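Local coordinates for Lmo0131 protein (PDB 4Q6J), which is an EAL-domain protein with a TIM-barrel fold that may act as a phosphodiesterase specific for cyclic di-guanylate, at residues 18-23 with 42-47; 8-13 with 46-51. All coordinates share one frame; numbering follows the deposited sequence.

In the fold
Interaction 1 pairs strand 20-29 with strand 35-45, the antiparallel hairpin of the EAL domain. Interaction 2 takes the chain leaving that second strand, residues 46-51, and fastens it to helix 8-16, the element just before strand 20-29. The two contacts thus illustrate how a short N-terminal helix can be tied to a sheet through the turn at the end of one strand. Their centres lie about 9 Å apart and T46 and A47 belong to both. Strand 50-51 turns back beside strand 35-45, with L44 O and L51 N 2.7 Å apart, probably hydrogen-bonded. I50 CD1 packs against L21 CD1 at 3.6 Å.

Interaction 1 of 2, residues 18-23 with 42-47; sequences NSYLLY and VRLKTA
The Y23 ring receives R43 CG over one face, 3.4 Å above its plane and displaced toward the rim, a CH-pi contact 3.6 Å from CG to the ring centroid. The arginine chain crosses the ring at about a right angle. A bend at chi2 (-48°) then carries the guanidinium out beyond the CD2 side of the ring, the two planes 56° apart, and lets R43 NH1 reach V42 O of its own strand at 2.9 Å; that carbonyl lies close to the guanidinium plane. The Y20 ring is met differently: R43 O lies at its edge, near the ring plane, while V42 CG2 and L44 CD1 approach obliquely. The strands carrying these groups form an antiparallel beta hairpin, whose second strand, 35-45, runs parallel to strand 89-95 in the barrel sheet, here with L21 and R43 as a hydrogen-bonded pair. L21 N gives to R43 O at 2.8 Å, and R43 N returns the bond to L21 O at 2.7 Å. Y20, L22, V42 and L44 point to the sheet face covered by helix 66-83 and helix 53-62, where F72 meets the Y20 ring. Just before the strand, S19 sits at the centre of an inverse gamma turn and grips K45 twice: S19 O accepts from K45 N, and S19 OG, anti to its own N (chi1 -170°), gives to K45 O at 2.9 Å.

Interaction 2 of 2, residues 8-13 with 46-51; sequences STEIWD and TATTIL
E10 and T48 cross obliquely, the glutamate reaching out from the helix so that one carboxylate oxygen, OE2, enters the turn formed by residues 46-49. The chain is stretched nearly straight, with CG anti to the backbone N and chi2 at 173°, which carries the carboxylate from the helix to the loop. T48 supplies two donors to that oxygen. Its hydroxyl, T48 OG1, gives to E10 OE2 at 2.7 Å, arriving on the syn side and 17° out of the carboxylate plane. Its amide, T48 N, meets E10 OE2 nearly head-on at 2.9 Å, although the bond is bent, with an angle of 135° at the hydrogen. T46 stands at about a right angle to the glutamate, its CB lying 3.9 Å from E10 CG and its hydroxyl, OG1, 2.9 Å from E10 OE2; A47 CB rests beside the same carboxylate oxygen.

Residues 46-49 form the tight turn of a beta hairpin between strand 35-45 and strand 50-51, with the E10 carboxylate set against it; T46 N bonds to T49 O at 2.9 Å across the base of the turn, and the helix 8-16 glutamate fastens it from the side. With two donors from T48 meeting at E10 OE2, the charged form of E10 would probably be stabilised.

One helix position further on, I11 and L51 cross at about a right angle. I11 CD1, at the end of an extended branch, abuts L51 CD2 at 3.6 Å, and CG1 follows close behind. I6 packs on I11, T46 and T48, while F56 of helix 53-62 touches L51. S8 and T9 of the same helix hydrogen-bond to E215 of the second subunit.

Interaction 1 of 2, residues 18-23 with 42-47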
ATOM      1  N   ASN B  18      19.293  -9.773 -21.739  1.00 23.87           N
ATOM      2  CA  ASN B  18      18.977 -10.816 -20.751  1.00 25.14           C
ATOM      3  C   ASN B  18      20.223 -11.197 -19.985  1.00 23.74           C
ATOM      4  O   ASN B  18      20.542 -12.375 -19.773  1.00 21.43           O
ATOM      5  CB  ASN B  18      18.343 -12.052 -21.388  1.00 25.23           C
ATOM      6  CG  ASN B  18      16.829 -12.033 -21.299  1.00 39.44           C
ATOM      7  OD1 ASN B  18      16.265 -11.675 -20.263  1.00 52.21           O
ATOM      8  ND2 ASN B  18      16.164 -12.402 -22.388  1.00 42.25           N
ATOM      9  N   SER B  19      20.929 -10.165 -19.577  1.00 18.80           N
ATOM     10  CA  SER B  19      22.220 -10.304 -18.979  1.00 19.65           C
ATOM     11  C   SER B  19      22.123 -10.475 -17.434  1.00 18.74           C
ATOM     12  O   SER B  19      22.502  -9.579 -16.690  1.00 21.57           O
ATOM     13  CB  SER B  19      23.021  -9.063 -19.391  1.00 21.01           C
ATOM     14  OG  SER B  19      24.367  -9.182 -19.060  1.00 26.47           O
ATOM     15  N   TYR B  20      21.617 -11.622 -16.965  1.00 18.25           N
ATOM     16  CA  TYR B  20      21.446 -11.870 -15.524  1.00 18.09           C
ATOM     17  C   TYR B  20      22.489 -12.839 -15.010  1.00 17.95           C
ATOM     18  O   TYR B  20      23.033 -13.610 -15.784  1.00 23.98           O
ATOM     19  CB  TYR B  20      20.061 -12.447 -15.228  1.00 14.29           C
ATOM     20  CG  TYR B  20      18.900 -11.595 -15.696  1.00 15.57           C
ATOM     21  CD1 TYR B  20      18.515 -10.467 -14.995  1.00 15.54           C
ATOM     22  CD2 TYR B  20      18.180 -11.931 -16.827  1.00 17.89           C
ATOM     23  CE1 TYR B  20      17.460  -9.683 -15.414  1.00 16.39           C
ATOM     24  CE2 TYR B  20      17.126 -11.161 -17.254  1.00 22.44           C
ATOM     25  CZ  TYR B  20      16.764 -10.040 -16.542  1.00 19.19           C
ATOM     26  OH  TYR B  20      15.708  -9.277 -16.976  1.00 22.30           O
ATOM     27  N   LEU B  21      22.768 -12.792 -13.714  1.00 13.35           N
ATOM     28  CA  LEU B  21      23.580 -13.818 -13.061  1.00 14.84           C
ATOM     29  C   LEU B  21      22.800 -14.338 -11.887  1.00 14.92           C
ATOM     30  O   LEU B  21      22.119 -13.585 -11.248  1.00 16.05           O
ATOM     31  CB  LEU B  21      24.888 -13.235 -12.517  1.00 17.98           C
ATOM     32  CG  LEU B  21      25.923 -12.650 -13.477  1.00 17.90           C
ATOM     33  CD1 LEU B  21      27.030 -12.002 -12.689  1.00 20.20           C
ATOM     34  CD2 LEU B  21      26.460 -13.727 -14.363  1.00 17.39           C
ATOM     35  N   LEU B  22      22.898 -15.623 -11.570  1.00 12.88           N
ATOM     36  CA  LEU B  22      22.278 -16.081 -10.342  1.00 13.22           C
ATOM     37  C   LEU B  22      23.397 -16.243  -9.307  1.00 13.60           C
ATOM     38  O   LEU B  22      24.365 -16.964  -9.538  1.00 14.24           O
ATOM     39  CB  LEU B  22      21.516 -17.384 -10.553  1.00 12.06           C
ATOM     40  CG  LEU B  22      20.494 -17.716  -9.471  1.00 15.18           C
ATOM     41  CD1 LEU B  22      19.403 -16.677  -9.485  1.00 15.19           C
ATOM     42  CD2 LEU B  22      19.916 -19.118  -9.613  1.00 12.08           C
ATOM     43  N   TYR B  23      23.279 -15.523  -8.192  1.00 13.96           N
ATOM     44  CA  TYR B  23      24.200 -15.661  -7.085  1.00 13.56           C
ATOM     45  C   TYR B  23      23.522 -16.522  -6.053  1.00 14.35           C
ATOM     46  O   TYR B  23      22.306 -16.738  -6.130  1.00 15.20           O
ATOM     47  CB  TYR B  23      24.562 -14.293  -6.514  1.00 20.53           C
ATOM     48  CG  TYR B  23      25.634 -13.531  -7.284  1.00 16.12           C
ATOM     49  CD1 TYR B  23      26.050 -13.947  -8.553  1.00 15.56           C
ATOM     50  CD2 TYR B  23      26.245 -12.410  -6.730  1.00 18.18           C
ATOM     51  CE1 TYR B  23      27.023 -13.269  -9.245  1.00 16.39           C
ATOM     52  CE2 TYR B  23      27.229 -11.713  -7.423  1.00 16.97           C
ATOM     53  CZ  TYR B  23      27.613 -12.149  -8.675  1.00 22.41           C
ATOM     54  OH  TYR B  23      28.589 -11.458  -9.359  1.00 20.91           O
ATOM     55  N   VAL B  42      19.040 -13.305  -7.848  1.00 14.54           N
ATOM     56  CA  VAL B  42      19.354 -12.780  -9.177  1.00 12.82           C
ATOM     57  C   VAL B  42      20.186 -11.493  -9.113  1.00 17.49           C
ATOM     58  O   VAL B  42      20.033 -10.679  -8.204  1.00 14.62           O
ATOM     59  CB  VAL B  42      18.089 -12.555 -10.045  1.00 14.08           C
ATOM     60  CG1 VAL B  42      17.445 -11.209  -9.735  1.00 17.00           C
ATOM     61  CG2 VAL B  42      18.418 -12.680 -11.516  1.00 12.06           C
ATOM     62  N   ARG B  43      21.090 -11.346 -10.077  1.00 11.71           N
ATOM     63  CA  ARG B  43      21.896 -10.152 -10.247  1.00 13.71           C
ATOM     64  C   ARG B  43      21.798  -9.752 -11.696  1.00 15.77           C
ATOM     65  O   ARG B  43      21.530 -10.588 -12.557  1.00 16.75           O
ATOM     66  CB  ARG B  43      23.366 -10.435  -9.931  1.00 19.13           C
ATOM     67  CG  ARG B  43      23.651 -10.879  -8.517  1.00 16.33           C
ATOM     68  CD  ARG B  43      22.958  -9.959  -7.602  1.00 23.08           C
ATOM     69  NE  ARG B  43      23.280 -10.103  -6.196  1.00 18.13           N
ATOM     70  CZ  ARG B  43      22.361 -10.200  -5.250  1.00 17.23           C
ATOM     71  NH1 ARG B  43      21.088 -10.211  -5.594  1.00 15.62           N
ATOM     72  NH2 ARG B  43      22.713 -10.297  -3.967  1.00 17.48           N
ATOM     73  N   LEU B  44      22.023  -8.475 -11.972  1.00 16.22           N
ATOM     74  CA  LEU B  44      22.085  -8.014 -13.345  1.00 18.22           C
ATOM     75  C   LEU B  44      23.516  -7.590 -13.582  1.00 33.03           C
ATOM     76  O   LEU B  44      24.049  -6.747 -12.863  1.00 37.62           O
ATOM     77  CB  LEU B  44      21.149  -6.833 -13.596  1.00 17.19           C
ATOM     78  CG  LEU B  44      21.157  -6.242 -15.014  1.00 17.94           C
ATOM     79  CD1 LEU B  44      20.477  -7.164 -16.003  1.00 16.24           C
ATOM     80  CD2 LEU B  44      20.528  -4.870 -15.014  1.00 18.47           C
ATOM     81  N   LYS B  45      24.155  -8.187 -14.574  1.00 21.99           N
ATOM     82  CA  LYS B  45      25.509  -7.808 -14.909  1.00 25.35           C
ATOM     83  C   LYS B  45      25.408  -6.787 -16.018  1.00 26.44           C
ATOM     84  O   LYS B  45      24.894  -7.106 -17.086  1.00 21.56           O
ATOM     85  CB  LYS B  45      26.327  -9.021 -15.376  1.00 20.24           C
ATOM     86  CG  LYS B  45      27.818  -8.761 -15.262  1.00 29.58           C
ATOM     87  CD  LYS B  45      28.640  -9.622 -16.182  1.00 30.41           C
ATOM     88  CE  LYS B  45      30.098  -9.783 -15.702  1.00 30.85           C
ATOM     89  NZ  LYS B  45      30.914  -8.544 -15.748  1.00 31.02           N
ATOM     90  N   THR B  46      25.886  -5.568 -15.763  1.00 25.80           N
ATOM     91  CA  THR B  46      25.931  -4.519 -16.797  1.00 25.88           C
ATOM     92  C   THR B  46      27.345  -4.352 -17.329  1.00 26.63           C
ATOM     93  O   THR B  46      28.207  -5.194 -17.103  1.00 26.15           O
ATOM     94  CB  THR B  46      25.475  -3.171 -16.264  1.00 24.65           C
ATOM     95  OG1 THR B  46      26.538  -2.598 -15.494  1.00 22.54           O
ATOM     96  CG2 THR B  46      24.194  -3.319 -15.411  1.00 21.62           C
ATOM     97  N   ALA B  47      27.579  -3.253 -18.033  1.00 25.39           N
ATOM     98  CA  ALA B  47      28.871  -3.028 -18.648  1.00 23.26           C
ATOM     99  C   ALA B  47      29.919  -2.795 -17.582  1.00 35.05           C
ATOM    100  O   ALA B  47      31.032  -3.297 -17.670  1.00 38.63           O
ATOM    101  CB  ALA B  47      28.808  -1.845 -19.597  1.00 22.46           C
TER

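Interaction 2 of 2, residues 8-13 with 46-51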
ATOM      1  N   SER B   8      20.681   5.091 -16.558  1.00 20.58           N
ATOM      2  CA  SER B   8      19.606   4.151 -16.806  1.00 21.53           C
ATOM      3  C   SER B   8      19.811   3.390 -18.124  1.00 24.90           C
ATOM      4  O   SER B   8      19.483   2.218 -18.221  1.00 18.36           O
ATOM      5  CB  SER B   8      18.262   4.871 -16.853  1.00 30.04           C
ATOM      6  OG  SER B   8      18.400   6.238 -16.550  1.00 49.14           O
ATOM      7  N   THR B   9      20.306   4.075 -19.152  1.00 19.85           N
ATOM      8  CA  THR B   9      20.578   3.423 -20.430  1.00 18.86           C
ATOM      9  C   THR B   9      21.380   2.124 -20.342  1.00 15.36           C
ATOM     10  O   THR B   9      20.972   1.107 -20.871  1.00 22.04           O
ATOM     11  CB  THR B   9      21.356   4.369 -21.317  1.00 25.08           C
ATOM     12  OG1 THR B   9      20.543   5.516 -21.642  1.00 23.68           O
ATOM     13  CG2 THR B   9      21.784   3.654 -22.567  1.00 22.18           C
ATOM     14  N   GLU B  10      22.524   2.176 -19.669  1.00 19.23           N
ATOM     15  CA  GLU B  10      23.371   1.004 -19.493  1.00 19.97           C
ATOM     16  C   GLU B  10      22.615  -0.150 -18.814  1.00 21.70           C
ATOM     17  O   GLU B  10      22.758  -1.313 -19.188  1.00 27.89           O
ATOM     18  CB  GLU B  10      24.597   1.395 -18.693  1.00 22.59           C
ATOM     19  CG  GLU B  10      25.410   0.234 -18.224  1.00 32.09           C
ATOM     20  CD  GLU B  10      26.714   0.672 -17.577  1.00 39.23           C
ATOM     21  OE1 GLU B  10      27.089   1.871 -17.701  1.00 35.23           O
ATOM     22  OE2 GLU B  10      27.363  -0.194 -16.943  1.00 28.85           O
ATOM     23  N   ILE B  11      21.791   0.190 -17.830  1.00 19.02           N
ATOM     24  CA  ILE B  11      20.869  -0.775 -17.210  1.00 22.62           C
ATOM     25  C   ILE B  11      19.893  -1.429 -18.201  1.00 24.63           C
ATOM     26  O   ILE B  11      19.883  -2.643 -18.335  1.00 23.67           O
ATOM     27  CB  ILE B  11      20.107  -0.147 -16.004  1.00 20.91           C
ATOM     28  CG1 ILE B  11      21.079   0.044 -14.832  1.00 22.95           C
ATOM     29  CG2 ILE B  11      18.909  -0.995 -15.601  1.00 16.04           C
ATOM     30  CD1 ILE B  11      20.524   0.748 -13.654  1.00 25.64           C
ATOM     31  N   TRP B  12      19.141  -0.606 -18.915  1.00 22.34           N
ATOM     32  CA  TRP B  12      18.114  -1.062 -19.833  1.00 21.42           C
ATOM     33  C   TRP B  12      18.742  -1.923 -20.919  1.00 17.42           C
ATOM     34  O   TRP B  12      18.152  -2.883 -21.348  1.00 23.12           O
ATOM     35  CB  TRP B  12      17.328   0.136 -20.406  1.00 24.27           C
ATOM     36  CG  TRP B  12      16.322   0.679 -19.442  1.00 25.12           C
ATOM     37  CD1 TRP B  12      16.448   0.743 -18.106  1.00 23.91           C
ATOM     38  CD2 TRP B  12      15.025   1.220 -19.746  1.00 35.58           C
ATOM     39  NE1 TRP B  12      15.328   1.275 -17.544  1.00 22.45           N
ATOM     40  CE2 TRP B  12      14.433   1.576 -18.529  1.00 29.01           C
ATOM     41  CE3 TRP B  12      14.307   1.425 -20.927  1.00 39.31           C
ATOM     42  CZ2 TRP B  12      13.169   2.142 -18.453  1.00 25.00           C
ATOM     43  CZ3 TRP B  12      13.054   1.986 -20.843  1.00 40.41           C
ATOM     44  CH2 TRP B  12      12.492   2.328 -19.616  1.00 27.14           C
ATOM     45  N   ASP B  13      19.946  -1.648 -21.407  0.51 19.16           N
ATOM     46  CA  ASP B  13      20.551  -2.494 -22.425  0.51 20.80           C
ATOM     47  C   ASP B  13      20.965  -3.850 -21.857  0.51 24.06           C
ATOM     48  O   ASP B  13      20.926  -4.854 -22.561  0.51 25.14           O
ATOM     49  CB  ASP B  13      21.721  -1.806 -23.112  0.51 23.27           C
ATOM     50  CG  ASP B  13      21.950  -2.332 -24.520  0.51 28.09           C
ATOM     51  OD1 ASP B  13      21.086  -3.090 -25.024  0.51 29.05           O
ATOM     52  OD2 ASP B  13      22.982  -1.977 -25.128  0.51 32.31           O
ATOM     53  N   THR B  46      25.886  -5.568 -15.763  1.00 25.80           N
ATOM     54  CA  THR B  46      25.931  -4.519 -16.797  1.00 25.88           C
ATOM     55  C   THR B  46      27.345  -4.352 -17.329  1.00 26.63           C
ATOM     56  O   THR B  46      28.207  -5.194 -17.103  1.00 26.15           O
ATOM     57  CB  THR B  46      25.475  -3.171 -16.264  1.00 24.65           C
ATOM     58  OG1 THR B  46      26.538  -2.598 -15.494  1.00 22.54           O
ATOM     59  CG2 THR B  46      24.194  -3.319 -15.411  1.00 21.62           C
ATOM     60  N   ALA B  47      27.579  -3.253 -18.033  1.00 25.39           N
ATOM     61  CA  ALA B  47      28.871  -3.028 -18.648  1.00 23.26           C
ATOM     62  C   ALA B  47      29.919  -2.795 -17.582  1.00 35.05           C
ATOM     63  O   ALA B  47      31.032  -3.297 -17.670  1.00 38.63           O
ATOM     64  CB  ALA B  47      28.808  -1.845 -19.597  1.00 22.46           C
ATOM     65  N   THR B  48      29.556  -2.033 -16.561  1.00 37.80           N
ATOM     66  CA  THR B  48      30.547  -1.521 -15.629  1.00 27.84           C
ATOM     67  C   THR B  48      30.420  -2.100 -14.218  1.00 30.57           C
ATOM     68  O   THR B  48      31.246  -1.821 -13.354  1.00 28.87           O
ATOM     69  CB  THR B  48      30.505   0.024 -15.589  1.00 26.29           C
ATOM     70  OG1 THR B  48      29.234   0.464 -15.106  1.00 26.15           O
ATOM     71  CG2 THR B  48      30.741   0.600 -16.977  1.00 29.00           C
ATOM     72  N   THR B  49      29.400  -2.920 -13.985  1.00 26.13           N
ATOM     73  CA  THR B  49      29.147  -3.407 -12.641  1.00 29.73           C
ATOM     74  C   THR B  49      28.161  -4.567 -12.630  1.00 28.53           C
ATOM     75  O   THR B  49      27.775  -5.063 -13.687  1.00 27.60           O
ATOM     76  CB  THR B  49      28.655  -2.251 -11.730  1.00 27.30           C
ATOM     77  OG1 THR B  49      28.790  -2.603 -10.351  1.00 31.47           O
ATOM     78  CG2 THR B  49      27.212  -1.876 -12.048  1.00 27.03           C
ATOM     79  N   ILE B  50      27.799  -5.007 -11.421  1.00 28.13           N
ATOM     80  CA  ILE B  50      26.796  -6.052 -11.187  1.00 17.40           C
ATOM     81  C   ILE B  50      25.803  -5.534 -10.159  1.00 23.07           C
ATOM     82  O   ILE B  50      26.184  -5.172  -9.045  1.00 35.75           O
ATOM     83  CB  ILE B  50      27.428  -7.408 -10.733  1.00 21.67           C
ATOM     84  CG1 ILE B  50      28.526  -7.814 -11.705  1.00 21.22           C
ATOM     85  CG2 ILE B  50      26.390  -8.518 -10.713  1.00 23.02           C
ATOM     86  CD1 ILE B  50      28.991  -9.190 -11.576  1.00 23.72           C
ATOM     87  N   LEU B  51      24.531  -5.486 -10.541  1.00 22.36           N
ATOM     88  CA  LEU B  51      23.470  -4.907  -9.721  1.00 25.37           C
ATOM     89  C   LEU B  51      22.574  -5.955  -9.071  1.00 25.27           C
ATOM     90  O   LEU B  51      22.313  -7.004  -9.656  1.00 26.87           O
ATOM     91  CB  LEU B  51      22.601  -3.971 -10.579  1.00 27.55           C
ATOM     92  CG  LEU B  51      22.733  -2.437 -10.492  1.00 28.25           C
ATOM     93  CD1 LEU B  51      24.162  -1.998 -10.469  1.00 27.21           C
ATOM     94  CD2 LEU B  51      22.012  -1.766 -11.633  1.00 17.46           C
TER